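Local atomic coordinates of StAR-related lipid transfer protein 5 (Homo sapiens, PDB entry 2R55), a protein that probably binds cholesterol or other sterols and may take part in moving them, or other lipids, within the cell. Residues T196-Y201 and N205-F210; L36-D41 and S57-V62; W83-P88 and Q223-Q228; K141-E144 and I148-N151. All coordinates share one frame; numbering follows the deposited sequence.

Contact 1 of 4, residues T196-Y201 and N205-F210; sequences TDLSGY and NVVDSF
Asn-205 O accepts two hydrogen bonds in the first turns of helix 204-227, just before Val-207 and Phe-210, the residues that meet Leu-198. Ser-209 OG lies 2.6 Å from Asn-205 O and Ser-209 N lies 3.0 Å from the same oxygen, the two donors approaching from opposite faces of the carbonyl plane. The hydroxyl thus adds a second bond to the ordinary helical one and turns the serine side chain back along the helix. This is the passage from strand 188-197 into the long C-terminal helix of the START helix-grip fold, in which a curved sheet wraps round that helix.

Across the contact the chemistry is wholly apolar and slight. Leu-198 reaches the helix with a single methyl: CD1 lies 4.1 Å from Val-207 CG2 and 4.4 Å from Phe-210 CD2, slanting onto the phenyl ring. The leucine and valine side chains slide past one another in opposite directions. Their meeting is confined to these two methyls. Phe-211 of the same helix also touches Leu-198, while Phe-210 leans on Ala-124 and Ile-129 of a neighbouring loop. The chain around Leu-198 is shaped by an Asx turn and tied by Leu-198 O to Arg-132 NH1. In that turn Ser-199 N donates to Asp-197 OD1 at 2.9 Å, coming from well above the carboxylate plane.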
loop_
_atom_site.group_PDB
_atom_site.type_symbol
_atom_site.label_atom_id
_atom_site.label_comp_id
_atom_site.label_asym_id
_atom_site.label_seq_id
_atom_site.Cartn_x
_atom_site.Cartn_y
_atom_site.Cartn_z
ATOM N N THR A 196 -6.769 -1.842 4.556
ATOM C CA THR A 196 -6.114 -2.435 5.707
ATOM C C THR A 196 -7.107 -2.827 6.757
ATOM O O THR A 196 -8.013 -2.060 7.064
ATOM C CB THR A 196 -5.159 -1.429 6.281
ATOM O OG1 THR A 196 -4.140 -1.186 5.310
ATOM C CG2 THR A 196 -4.540 -1.924 7.589
ATOM N N ASP A 197 -6.943 -4.028 7.292
ATOM C CA ASP A 197 -7.660 -4.405 8.507
ATOM C C ASP A 197 -6.684 -4.362 9.668
ATOM O O ASP A 197 -5.885 -5.279 9.876
ATOM C CB ASP A 197 -8.270 -5.795 8.390
ATOM C CG ASP A 197 -9.071 -6.177 9.604
ATOM O OD1 ASP A 197 -9.354 -5.302 10.450
ATOM O OD2 ASP A 197 -9.436 -7.364 9.723
ATOM N N LEU A 198 -6.729 -3.278 10.421
ATOM C CA LEU A 198 -5.940 -3.181 11.633
ATOM C C LEU A 198 -6.178 -4.334 12.590
ATOM O O LEU A 198 -5.265 -4.727 13.323
ATOM C CB LEU A 198 -6.180 -1.842 12.300
ATOM C CG LEU A 198 -5.532 -0.730 11.451
ATOM C CD1 LEU A 198 -5.917 0.628 12.009
ATOM C CD2 LEU A 198 -4.020 -0.894 11.337
ATOM N N SER A 199 -7.402 -4.893 12.574
ATOM C CA SER A 199 -7.692 -6.107 13.338
ATOM C C SER A 199 -7.491 -5.759 14.810
ATOM O O SER A 199 -7.668 -4.601 15.193
ATOM C CB SER A 199 -6.796 -7.257 12.847
ATOM O OG SER A 199 -6.679 -8.307 13.765
ATOM N N GLY A 200 -7.115 -6.734 15.632
ATOM C CA GLY A 200 -7.081 -6.532 17.086
ATOM C C GLY A 200 -8.448 -6.107 17.596
ATOM O O GLY A 200 -9.460 -6.629 17.156
ATOM N N TYR A 201 -8.476 -5.125 18.489
ATOM C CA TYR A 201 -9.702 -4.731 19.180
ATOM C C TYR A 201 -9.892 -3.223 19.194
ATOM O O TYR A 201 -9.769 -2.590 20.238
ATOM C CB TYR A 201 -9.685 -5.277 20.615
ATOM C CG TYR A 201 -9.650 -6.783 20.681
ATOM C CD1 TYR A 201 -8.434 -7.476 20.652
ATOM C CD2 TYR A 201 -10.833 -7.521 20.751
ATOM C CE1 TYR A 201 -8.392 -8.868 20.695
ATOM C CE2 TYR A 201 -10.809 -8.910 20.805
ATOM C CZ TYR A 201 -9.585 -9.580 20.775
ATOM O OH TYR A 201 -9.562 -10.958 20.834
ATOM N N ASN A 205 -14.249 4.855 15.165
ATOM C CA ASN A 205 -13.855 6.241 14.915
ATOM C C ASN A 205 -12.341 6.467 14.970
ATOM O O ASN A 205 -11.798 7.314 14.248
ATOM C CB ASN A 205 -14.618 7.224 15.809
ATOM C CG ASN A 205 -14.428 6.966 17.302
ATOM O OD1 ASN A 205 -13.577 6.182 17.736
ATOM N ND2 ASN A 205 -15.233 7.651 18.099
ATOM N N VAL A 206 -11.667 5.690 15.819
ATOM C CA VAL A 206 -10.209 5.686 15.872
ATOM C C VAL A 206 -9.699 5.387 14.478
ATOM O O VAL A 206 -9.000 6.204 13.880
ATOM C CB VAL A 206 -9.662 4.640 16.882
ATOM C CG1 VAL A 206 -8.185 4.344 16.626
ATOM C CG2 VAL A 206 -9.887 5.102 18.324
ATOM N N VAL A 207 -10.075 4.219 13.969
ATOM C CA VAL A 207 -9.669 3.759 12.632
ATOM C C VAL A 207 -10.062 4.763 11.517
ATOM O O VAL A 207 -9.233 5.106 10.660
ATOM C CB VAL A 207 -10.249 2.334 12.336
ATOM C CG1 VAL A 207 -9.911 1.876 10.922
ATOM C CG2 VAL A 207 -9.756 1.320 13.365
ATOM N N ASP A 208 -11.310 5.242 11.557
ATOM C CA ASP A 208 -11.815 6.204 10.580
ATOM C C ASP A 208 -11.042 7.533 10.518
ATOM O O ASP A 208 -11.003 8.186 9.475
ATOM C CB ASP A 208 -13.312 6.448 10.780
ATOM C CG ASP A 208 -14.182 5.289 10.275
ATOM O OD1 ASP A 208 -13.640 4.267 9.798
ATOM O OD2 ASP A 208 -15.425 5.410 10.359
ATOM N N SER A 209 -10.420 7.935 11.617
ATOM C CA SER A 209 -9.625 9.168 11.610
ATOM C C SER A 209 -8.235 8.921 11.032
ATOM O O SER A 209 -7.690 9.755 10.289
ATOM C CB SER A 209 -9.501 9.741 13.027
ATOM O OG SER A 209 -10.734 9.639 13.715
ATOM N N PHE A 210 -7.678 7.766 11.380
ATOM C CA PHE A 210 -6.298 7.446 11.080
ATOM C C PHE A 210 -6.021 7.381 9.579
ATOM O O PHE A 210 -5.193 8.106 9.076
ATOM C CB PHE A 210 -5.902 6.137 11.788
ATOM C CG PHE A 210 -4.564 5.597 11.376
ATOM C CD1 PHE A 210 -3.389 6.156 11.866
ATOM C CD2 PHE A 210 -4.481 4.526 10.481
ATOM C CE1 PHE A 210 -2.145 5.655 11.468
ATOM C CE2 PHE A 210 -3.242 4.018 10.073
ATOM C CZ PHE A 210 -2.078 4.578 10.567
#

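Contact 2 of 4, residues L36-D41 and S57-V62; sequences LQYRRD and SWRPSV
Asp-41, the first residue beyond the C-terminal end of helix 21-40, and Arg-59, on strand 54-60, form a salt bridge where this helix of the START fold comes up against the sheet. The closer side of the contact gathers round the arginine tip. Asp-41 OD2 lies in the plane of the guanidinium, at its edge, 3.4 Å from Arg-59 NH2; the N-H points fairly straight at it, but the bond is long and weak. The carboxylate and guanidinium planes are turned 30° apart, and Asp-41 CB packs 3.7 Å from Arg-59 NH1. Arg-59 leaves the strand with CG wedged between its backbone N and carbonyl carbon (chi1 84°), then runs extended to NE, which carries the charge across to the helix end. NH1 has its own acceptor in Ala-43 O, and Trp-45 makes a cation-pi contact with the group, so the weak salt bridge is one of several holds.

Tyr-38 adds a second, lighter touch. Its ring stands almost perpendicular to the guanidinium, with CD1 3.9 Å from Arg-59 NH2, while His-195 meets the ring and Leu-68 also packs against the side chain. Toward the hydroxyl the two segments draw apart, and at exposed Val-62 a water takes the place of direct contact. That water accepts from Val-62 N at 3.0 Å and is only weakly bonded, at 3.3 Å, to Tyr-38 OH.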
loop_
_atom_site.group_PDB
_atom_site.type_symbol
_atom_site.label_atom_id
_atom_site.label_comp_id
_atom_site.label_asym_id
_atom_site.label_seq_id
_atom_site.Cartn_x
_atom_site.Cartn_y
_atom_site.Cartn_z
ATOM N N LEU A 36 -6.825 -3.334 -10.514
ATOM C CA LEU A 36 -7.146 -2.691 -11.776
ATOM C C LEU A 36 -8.570 -2.124 -11.784
ATOM O O LEU A 36 -8.799 -0.998 -12.248
ATOM C CB LEU A 36 -6.899 -3.642 -12.950
ATOM C CG LEU A 36 -6.778 -2.981 -14.336
ATOM C CD1 LEU A 36 -5.717 -1.860 -14.334
ATOM C CD2 LEU A 36 -6.521 -4.005 -15.473
ATOM N N GLN A 37 -9.517 -2.885 -11.237
ATOM C CA GLN A 37 -10.895 -2.434 -11.181
ATOM C C GLN A 37 -11.060 -1.256 -10.209
ATOM O O GLN A 37 -11.783 -0.303 -10.520
ATOM C CB GLN A 37 -11.869 -3.601 -10.916
ATOM C CG GLN A 37 -13.078 -3.680 -11.908
ATOM C CD GLN A 37 -12.666 -3.633 -13.401
ATOM O OE1 GLN A 37 -11.544 -4.023 -13.778
ATOM N NE2 GLN A 37 -13.584 -3.156 -14.255
ATOM N N TYR A 38 -10.342 -1.278 -9.082
ATOM C CA TYR A 38 -10.334 -0.141 -8.155
ATOM C C TYR A 38 -9.796 1.135 -8.825
ATOM O O TYR A 38 -10.152 2.237 -8.428
ATOM C CB TYR A 38 -9.436 -0.372 -6.929
ATOM C CG TYR A 38 -9.718 -1.543 -6.010
ATOM C CD1 TYR A 38 -10.968 -2.134 -5.933
ATOM C CD2 TYR A 38 -8.717 -2.025 -5.179
ATOM C CE1 TYR A 38 -11.197 -3.203 -5.074
ATOM C CE2 TYR A 38 -8.936 -3.079 -4.336
ATOM C CZ TYR A 38 -10.183 -3.663 -4.283
ATOM O OH TYR A 38 -10.397 -4.716 -3.435
ATOM N N ARG A 39 -8.906 0.989 -9.801
ATOM C CA ARG A 39 -8.271 2.143 -10.399
ATOM C C ARG A 39 -9.223 2.795 -11.391
ATOM O O ARG A 39 -9.255 4.027 -11.542
ATOM C CB ARG A 39 -6.961 1.731 -11.078
ATOM C CG ARG A 39 -6.265 2.817 -11.900
ATOM C CD ARG A 39 -6.032 4.068 -11.098
ATOM N NE ARG A 39 -5.402 5.127 -11.885
ATOM C CZ ARG A 39 -6.057 6.091 -12.531
ATOM N NH1 ARG A 39 -7.384 6.153 -12.480
ATOM N NH2 ARG A 39 -5.368 6.999 -13.204
ATOM N N ARG A 40 -10.009 1.964 -12.061
ATOM C CA ARG A 40 -10.901 2.441 -13.098
ATOM C C ARG A 40 -12.208 2.929 -12.505
ATOM O O ARG A 40 -12.749 3.920 -12.965
ATOM C CB ARG A 40 -11.140 1.351 -14.123
ATOM C CG ARG A 40 -9.866 0.950 -14.838
ATOM C CD ARG A 40 -9.995 -0.416 -15.535
ATOM N NE ARG A 40 -8.930 -0.519 -16.523
ATOM C CZ ARG A 40 -8.675 -1.576 -17.288
ATOM N NH1 ARG A 40 -7.676 -1.518 -18.166
ATOM N NH2 ARG A 40 -9.399 -2.687 -17.178
ATOM N N ASP A 41 -12.704 2.258 -11.470
ATOM C CA ASP A 41 -14.027 2.581 -10.944
ATOM C C ASP A 41 -14.101 4.042 -10.522
ATOM O O ASP A 41 -13.172 4.570 -9.901
ATOM C CB ASP A 41 -14.384 1.709 -9.737
ATOM C CG ASP A 41 -14.659 0.260 -10.094
ATOM O OD1 ASP A 41 -15.033 -0.062 -11.256
ATOM O OD2 ASP A 41 -14.534 -0.582 -9.176
ATOM N N SER A 57 -10.055 9.649 -0.991
ATOM C CA SER A 57 -11.456 9.304 -0.867
ATOM C C SER A 57 -11.538 7.867 -0.398
ATOM O O SER A 57 -10.516 7.179 -0.340
ATOM C CB SER A 57 -12.168 9.478 -2.208
ATOM O OG SER A 57 -11.391 8.953 -3.268
ATOM N N TRP A 58 -12.740 7.414 -0.056
ATOM C CA TRP A 58 -12.914 6.094 0.502
ATOM C C TRP A 58 -14.172 5.474 -0.082
ATOM O O TRP A 58 -14.936 6.151 -0.796
ATOM C CB TRP A 58 -12.992 6.154 2.043
ATOM C CG TRP A 58 -14.225 6.852 2.514
ATOM C CD1 TRP A 58 -14.409 8.202 2.628
ATOM C CD2 TRP A 58 -15.469 6.245 2.881
ATOM N NE1 TRP A 58 -15.689 8.474 3.044
ATOM C CE2 TRP A 58 -16.364 7.291 3.208
ATOM C CE3 TRP A 58 -15.916 4.918 2.971
ATOM C CZ2 TRP A 58 -17.688 7.050 3.626
ATOM C CZ3 TRP A 58 -17.240 4.679 3.383
ATOM C CH2 TRP A 58 -18.103 5.743 3.706
ATOM N N ARG A 59 -14.366 4.181 0.195
ATOM C CA ARG A 59 -15.646 3.514 0.003
ATOM C C ARG A 59 -15.685 2.216 0.805
ATOM O O ARG A 59 -14.637 1.687 1.153
ATOM C CB ARG A 59 -15.933 3.260 -1.482
ATOM C CG ARG A 59 -15.314 2.007 -2.038
ATOM C CD ARG A 59 -15.384 2.021 -3.533
ATOM N NE ARG A 59 -14.949 0.748 -4.085
ATOM C CZ ARG A 59 -14.983 0.460 -5.381
ATOM N NH1 ARG A 59 -15.438 1.363 -6.242
ATOM N NH2 ARG A 59 -14.554 -0.719 -5.810
ATOM N N PRO A 60 -16.895 1.687 1.076
ATOM C CA PRO A 60 -16.949 0.403 1.784
ATOM C C PRO A 60 -16.206 -0.679 0.995
ATOM O O PRO A 60 -16.399 -0.807 -0.207
ATOM C CB PRO A 60 -18.453 0.074 1.823
ATOM C CG PRO A 60 -19.143 1.357 1.582
ATOM C CD PRO A 60 -18.240 2.189 0.734
ATOM N N SER A 61 -15.328 -1.403 1.672
ATOM C CA SER A 61 -14.690 -2.588 1.134
ATOM C C SER A 61 -15.727 -3.670 1.010
ATOM O O SER A 61 -16.667 -3.697 1.815
ATOM C CB SER A 61 -13.631 -3.065 2.111
ATOM O OG SER A 61 -13.465 -4.466 2.042
ATOM N N VAL A 62 -15.581 -4.534 -0.000
ATOM C CA VAL A 62 -16.364 -5.779 -0.074
ATOM C C VAL A 62 -15.553 -6.964 0.512
ATOM O O VAL A 62 -16.059 -8.072 0.620
ATOM C CB VAL A 62 -16.897 -6.111 -1.528
ATOM C CG1 VAL A 62 -17.766 -4.986 -2.066
ATOM C CG2 VAL A 62 -15.759 -6.410 -2.495
HETATM O O HOH W 1 -13.376 -4.313 -1.963
#

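Contact 3 of 4, residues W83-P88 and Q223-Q228; sequences WDCVKP and QKAVKQ
Cys-85 points from helix 79-86 toward the last turns of helix 204-227, and its sulfur alone does the touching. With SG anti to the carbonyl carbon (chi1 -66°), the thiol extends between two neighbouring side chains of the C-terminal helix. Cys-85 SG is 4.3 Å from Ala-225 CB and 4.4 Å from Val-226 CG2, near the outer limit of van der Waals packing, and the directions from the sulfur to these two carbons open at about 78°.

The two partners are set differently. Ala-225 presents its methyl directly to the opposite helix, whereas the side chain of Val-226 leaves its helix obliquely and offers one branch, CG2, to the sulfur. With only a methyl on Ala-225, the backbones lie close, Cys-85 CA 7.4 Å from Ala-225 CA. Leu-222, one turn earlier, also packs on Cys-85, and Trp-97 joins both helices: its NE1 donates to Cys-85 O while its side chain touches Ala-225.

Trp-83 belongs to another side of helix 79-86 and is turned toward Val-140 and Cys-178 of the sheet. Buried and without a polar bond between the two segments, this is the helix-against-helix packing by which a short helix joins the C-terminal helix in the helix-grip core of a START domain.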
loop_
_atom_site.group_PDB
_atom_site.type_symbol
_atom_site.label_atom_id
_atom_site.label_comp_id
_atom_site.label_asym_id
_atom_site.label_seq_id
_atom_site.Cartn_x
_atom_site.Cartn_y
_atom_site.Cartn_z
ATOM N N TRP A 83 9.106 4.583 -8.218
ATOM C CA TRP A 83 8.889 3.160 -8.040
ATOM C C TRP A 83 9.903 2.610 -7.053
ATOM O O TRP A 83 9.540 1.878 -6.128
ATOM C CB TRP A 83 8.918 2.396 -9.360
ATOM C CG TRP A 83 8.979 0.919 -9.167
ATOM C CD1 TRP A 83 10.081 0.129 -9.271
ATOM C CD2 TRP A 83 7.897 0.049 -8.801
ATOM N NE1 TRP A 83 9.761 -1.179 -9.004
ATOM C CE2 TRP A 83 8.423 -1.258 -8.718
ATOM C CE3 TRP A 83 6.538 0.245 -8.547
ATOM C CZ2 TRP A 83 7.637 -2.364 -8.396
ATOM C CZ3 TRP A 83 5.767 -0.851 -8.215
ATOM C CH2 TRP A 83 6.319 -2.142 -8.143
ATOM N N ASP A 84 11.163 2.995 -7.225
ATOM C CA ASP A 84 12.209 2.603 -6.277
ATOM C C ASP A 84 11.857 2.867 -4.819
ATOM O O ASP A 84 12.273 2.129 -3.928
ATOM C CB ASP A 84 13.547 3.237 -6.633
ATOM C CG ASP A 84 14.442 2.279 -7.374
ATOM O OD1 ASP A 84 13.974 1.083 -7.513
ATOM O OD2 ASP A 84 15.590 2.709 -7.814
ATOM N N CYS A 85 11.076 3.917 -4.597
ATOM C CA CYS A 85 10.598 4.270 -3.273
ATOM C C CYS A 85 9.572 3.296 -2.703
ATOM O O CYS A 85 9.674 2.897 -1.532
ATOM C CB CYS A 85 10.010 5.673 -3.299
ATOM S SG CYS A 85 11.235 6.934 -3.619
ATOM N N VAL A 86 8.596 2.908 -3.521
ATOM C CA VAL A 86 7.461 2.114 -3.028
ATOM C C VAL A 86 7.578 0.627 -3.350
ATOM O O VAL A 86 6.866 -0.185 -2.789
ATOM C CB VAL A 86 6.107 2.646 -3.552
ATOM C CG1 VAL A 86 5.900 4.111 -3.155
ATOM C CG2 VAL A 86 6.008 2.464 -5.073
ATOM N N LYS A 87 8.469 0.286 -4.270
ATOM C CA LYS A 87 8.771 -1.094 -4.619
ATOM C C LYS A 87 9.041 -1.970 -3.395
ATOM O O LYS A 87 9.742 -1.572 -2.459
ATOM C CB LYS A 87 9.981 -1.118 -5.563
ATOM C CG LYS A 87 10.882 -2.359 -5.511
ATOM C CD LYS A 87 12.294 -2.031 -6.002
ATOM C CE LYS A 87 13.134 -3.286 -6.150
ATOM N NZ LYS A 87 14.586 -2.974 -6.226
ATOM N N PRO A 88 8.449 -3.167 -3.386
ATOM C CA PRO A 88 8.843 -4.198 -2.435
ATOM C C PRO A 88 10.081 -4.940 -2.919
ATOM O O PRO A 88 10.936 -5.295 -2.116
ATOM C CB PRO A 88 7.626 -5.136 -2.415
ATOM C CG PRO A 88 6.578 -4.471 -3.307
ATOM C CD PRO A 88 7.329 -3.601 -4.234
ATOM N N GLN A 223 7.124 12.373 -1.310
ATOM C CA GLN A 223 7.627 13.526 -2.068
ATOM C C GLN A 223 9.036 13.922 -1.640
ATOM O O GLN A 223 9.920 14.095 -2.482
ATOM C CB GLN A 223 6.670 14.718 -1.953
ATOM C CG GLN A 223 5.486 14.650 -2.922
ATOM C CD GLN A 223 4.231 15.327 -2.383
ATOM O OE1 GLN A 223 4.174 15.725 -1.209
ATOM N NE2 GLN A 223 3.217 15.455 -3.237
ATOM N N LYS A 224 9.218 14.051 -0.328
ATOM C CA LYS A 224 10.499 14.352 0.300
ATOM C C LYS A 224 11.596 13.383 -0.150
ATOM O O LYS A 224 12.777 13.829 -0.426
ATOM C CB LYS A 224 10.329 14.317 1.833
ATOM C CG LYS A 224 11.620 14.372 2.703
ATOM C CD LYS A 224 11.286 13.825 4.123
ATOM C CE LYS A 224 12.521 13.346 4.894
ATOM N NZ LYS A 224 13.252 14.448 5.616
ATOM N N ALA A 225 11.204 12.071 -0.222
ATOM C CA ALA A 225 12.168 11.026 -0.581
ATOM C C ALA A 225 12.632 11.190 -2.024
ATOM O O ALA A 225 13.829 11.095 -2.323
ATOM C CB ALA A 225 11.575 9.658 -0.365
ATOM N N VAL A 226 11.671 11.455 -2.905
ATOM C CA VAL A 226 11.956 11.768 -4.298
ATOM C C VAL A 226 12.916 12.958 -4.412
ATOM O O VAL A 226 13.951 12.865 -5.085
ATOM C CB VAL A 226 10.651 12.023 -5.086
ATOM C CG1 VAL A 226 10.917 12.817 -6.344
ATOM C CG2 VAL A 226 9.981 10.704 -5.427
ATOM N N LYS A 227 12.581 14.061 -3.739
ATOM C CA LYS A 227 13.367 15.295 -3.837
ATOM C C LYS A 227 14.838 15.073 -3.536
ATOM O O LYS A 227 15.696 15.735 -4.115
ATOM C CB LYS A 227 12.806 16.393 -2.928
ATOM C CG LYS A 227 11.491 16.990 -3.421
ATOM C CD LYS A 227 11.510 18.518 -3.343
ATOM C CE LYS A 227 10.551 19.137 -4.369
ATOM N NZ LYS A 227 10.870 20.570 -4.652
ATOM N N GLN A 228 15.117 14.122 -2.650
ATOM C CA GLN A 228 16.476 13.805 -2.221
ATOM C C GLN A 228 17.389 13.300 -3.349
ATOM O O GLN A 228 18.609 13.430 -3.257
ATOM C CB GLN A 228 16.453 12.831 -1.032
ATOM C CG GLN A 228 16.067 13.496 0.305
ATOM C CD GLN A 228 15.783 12.486 1.432
ATOM O OE1 GLN A 228 16.776 11.698 1.873
ATOM N NE2 GLN A 228 14.422 12.530 1.921
#

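Contact 4 of 4, residues K141-E144 and I148-N151; sequences KRYE and ISSN
Ser-149 and Lys-141 are the hydrogen-bonded antiparallel pair near the turn of the beta hairpin formed by strands 132-142 and 148-154, part of the curved START sheet. Ser-149 N donates to Lys-141 O at 3.0 Å, and the return bond from Lys-141 N to Ser-149 O, the one farther from the turn, is weaker at 3.3 Å.

From its backbone the serine side chain can be followed outward. Ser-149 CB lies 3.8 Å from Lys-141 O and beside Tyr-143 CE2. Beyond it, OG takes the place between the backbone N and the carbonyl carbon (chi1 88°), a rotation that turns it toward the backbone of the 141-144 strand. There it donates weakly to Lys-141 O, which thus receives both the amide and the hydroxyl of one residue. Ser-149 OG also lies in the plane of the Tyr-143 ring, at the edge, 3.7 Å from Tyr-143 CE2. OG accepts in turn from Asn-151 ND2, two residues along the same strand. Asn-151 ND2 also donates to Leu-139 O, so the amide is held on both strands.

The faces differ. On that of Ser-149, Lys-141 stretches away fully extended to a salt bridge with Glu-29 of helix 21-40. On the other, Ile-148 CG2 lies over one face of the Arg-142 guanidinium, and the isoleucine packs against Leu-79 and Trp-83. Asn-151 ND2 donates to Ser-149 OG at 2.7 Å, the oxygen lying 20° out of the asparagine's amide plane.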
loop_
_atom_site.group_PDB
_atom_site.type_symbol
_atom_site.label_atom_id
_atom_site.label_comp_id
_atom_site.label_asym_id
_atom_site.label_seq_id
_atom_site.Cartn_x
_atom_site.Cartn_y
_atom_site.Cartn_z
ATOM N N LYS A 141 3.380 -6.110 -11.213
ATOM C CA LYS A 141 2.908 -6.354 -12.562
ATOM C C LYS A 141 3.043 -5.058 -13.326
ATOM O O LYS A 141 2.764 -3.988 -12.780
ATOM C CB LYS A 141 1.450 -6.808 -12.552
ATOM C CG LYS A 141 0.944 -7.413 -13.877
ATOM C CD LYS A 141 -0.506 -7.884 -13.737
ATOM C CE LYS A 141 -1.088 -8.377 -15.061
ATOM N NZ LYS A 141 -2.552 -8.677 -14.920
ATOM N N ARG A 142 3.458 -5.172 -14.588
ATOM C CA ARG A 142 3.781 -4.023 -15.417
ATOM C C ARG A 142 2.802 -3.932 -16.575
ATOM O O ARG A 142 2.482 -4.941 -17.207
ATOM C CB ARG A 142 5.210 -4.170 -15.942
ATOM C CG ARG A 142 6.133 -4.720 -14.874
ATOM C CD ARG A 142 7.452 -5.222 -15.379
ATOM N NE ARG A 142 8.451 -4.937 -14.358
ATOM C CZ ARG A 142 9.227 -3.856 -14.362
ATOM N NH1 ARG A 142 9.140 -2.967 -15.351
ATOM N NH2 ARG A 142 10.097 -3.671 -13.378
ATOM N N TYR A 143 2.331 -2.720 -16.856
ATOM C CA TYR A 143 1.306 -2.522 -17.876
ATOM C C TYR A 143 1.849 -1.986 -19.209
ATOM O O TYR A 143 3.025 -1.642 -19.343
ATOM C CB TYR A 143 0.123 -1.706 -17.322
ATOM C CG TYR A 143 -0.662 -2.488 -16.280
ATOM C CD1 TYR A 143 -1.768 -3.253 -16.642
ATOM C CD2 TYR A 143 -0.260 -2.501 -14.936
ATOM C CE1 TYR A 143 -2.473 -3.985 -15.707
ATOM C CE2 TYR A 143 -0.949 -3.239 -13.986
ATOM C CZ TYR A 143 -2.058 -3.979 -14.376
ATOM O OH TYR A 143 -2.743 -4.713 -13.437
ATOM N N GLU A 144 0.977 -1.936 -20.199
ATOM C CA GLU A 144 1.389 -1.627 -21.560
ATOM C C GLU A 144 1.745 -0.158 -21.742
ATOM O O GLU A 144 2.533 0.179 -22.624
ATOM C CB GLU A 144 0.285 -2.023 -22.530
ATOM C CG GLU A 144 -0.047 -3.511 -22.516
ATOM C CD GLU A 144 0.875 -4.314 -23.415
ATOM O OE1 GLU A 144 0.444 -4.676 -24.536
ATOM O OE2 GLU A 144 2.034 -4.567 -23.006
ATOM N N ILE A 148 3.778 0.806 -13.739
ATOM C CA ILE A 148 4.289 -0.264 -12.906
ATOM C C ILE A 148 3.387 -0.241 -11.674
ATOM O O ILE A 148 3.055 0.834 -11.166
ATOM C CB ILE A 148 5.779 -0.042 -12.532
ATOM C CG1 ILE A 148 6.578 0.465 -13.741
ATOM C CG2 ILE A 148 6.405 -1.336 -12.021
ATOM C CD1 ILE A 148 7.988 0.944 -13.435
ATOM N N SER A 149 2.966 -1.412 -11.204
ATOM C CA SER A 149 2.064 -1.475 -10.054
ATOM C C SER A 149 2.497 -2.477 -8.990
ATOM O O SER A 149 3.235 -3.434 -9.276
ATOM C CB SER A 149 0.637 -1.792 -10.500
ATOM O OG SER A 149 0.428 -3.191 -10.564
ATOM N N SER A 150 2.027 -2.253 -7.759
ATOM C CA SER A 150 2.240 -3.207 -6.698
ATOM C C SER A 150 0.889 -3.644 -6.203
ATOM O O SER A 150 -0.030 -2.831 -6.046
ATOM C CB SER A 150 3.095 -2.628 -5.564
ATOM O OG SER A 150 2.570 -1.411 -5.064
ATOM N N ASN A 151 0.779 -4.939 -5.949
ATOM C CA ASN A 151 -0.498 -5.566 -5.670
ATOM C C ASN A 151 -0.291 -6.553 -4.541
ATOM O O ASN A 151 0.335 -7.597 -4.708
ATOM C CB ASN A 151 -1.008 -6.279 -6.927
ATOM C CG ASN A 151 -1.087 -5.350 -8.154
ATOM O OD1 ASN A 151 -2.082 -4.659 -8.366
ATOM N ND2 ASN A 151 -0.045 -5.350 -8.958
#

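How the contacts relate
Contact 3 is the buried one of the four; the others are only partly buried. Contacts 1 and 3 both use helix 204-227, at its two ends, with centres about 26 Å apart on opposite sides of the chain's centre, and both rest on apolar touches. Contacts 1, 2 and 4 all reach the same sheet, but contact 4 rests mainly on backbone bonds between neighbouring strands, with side-chain touches on both faces, whereas contact 2 meets the sheet through a weak salt bridge and a water. Direct packing links contact 4 to two others: Leu-36 CD2 of contact 2 lies 4.1 Å from Tyr-143 CE1, and Trp-83 CD2 of contact 3 lies 3.8 Å from Ile-148 CG2.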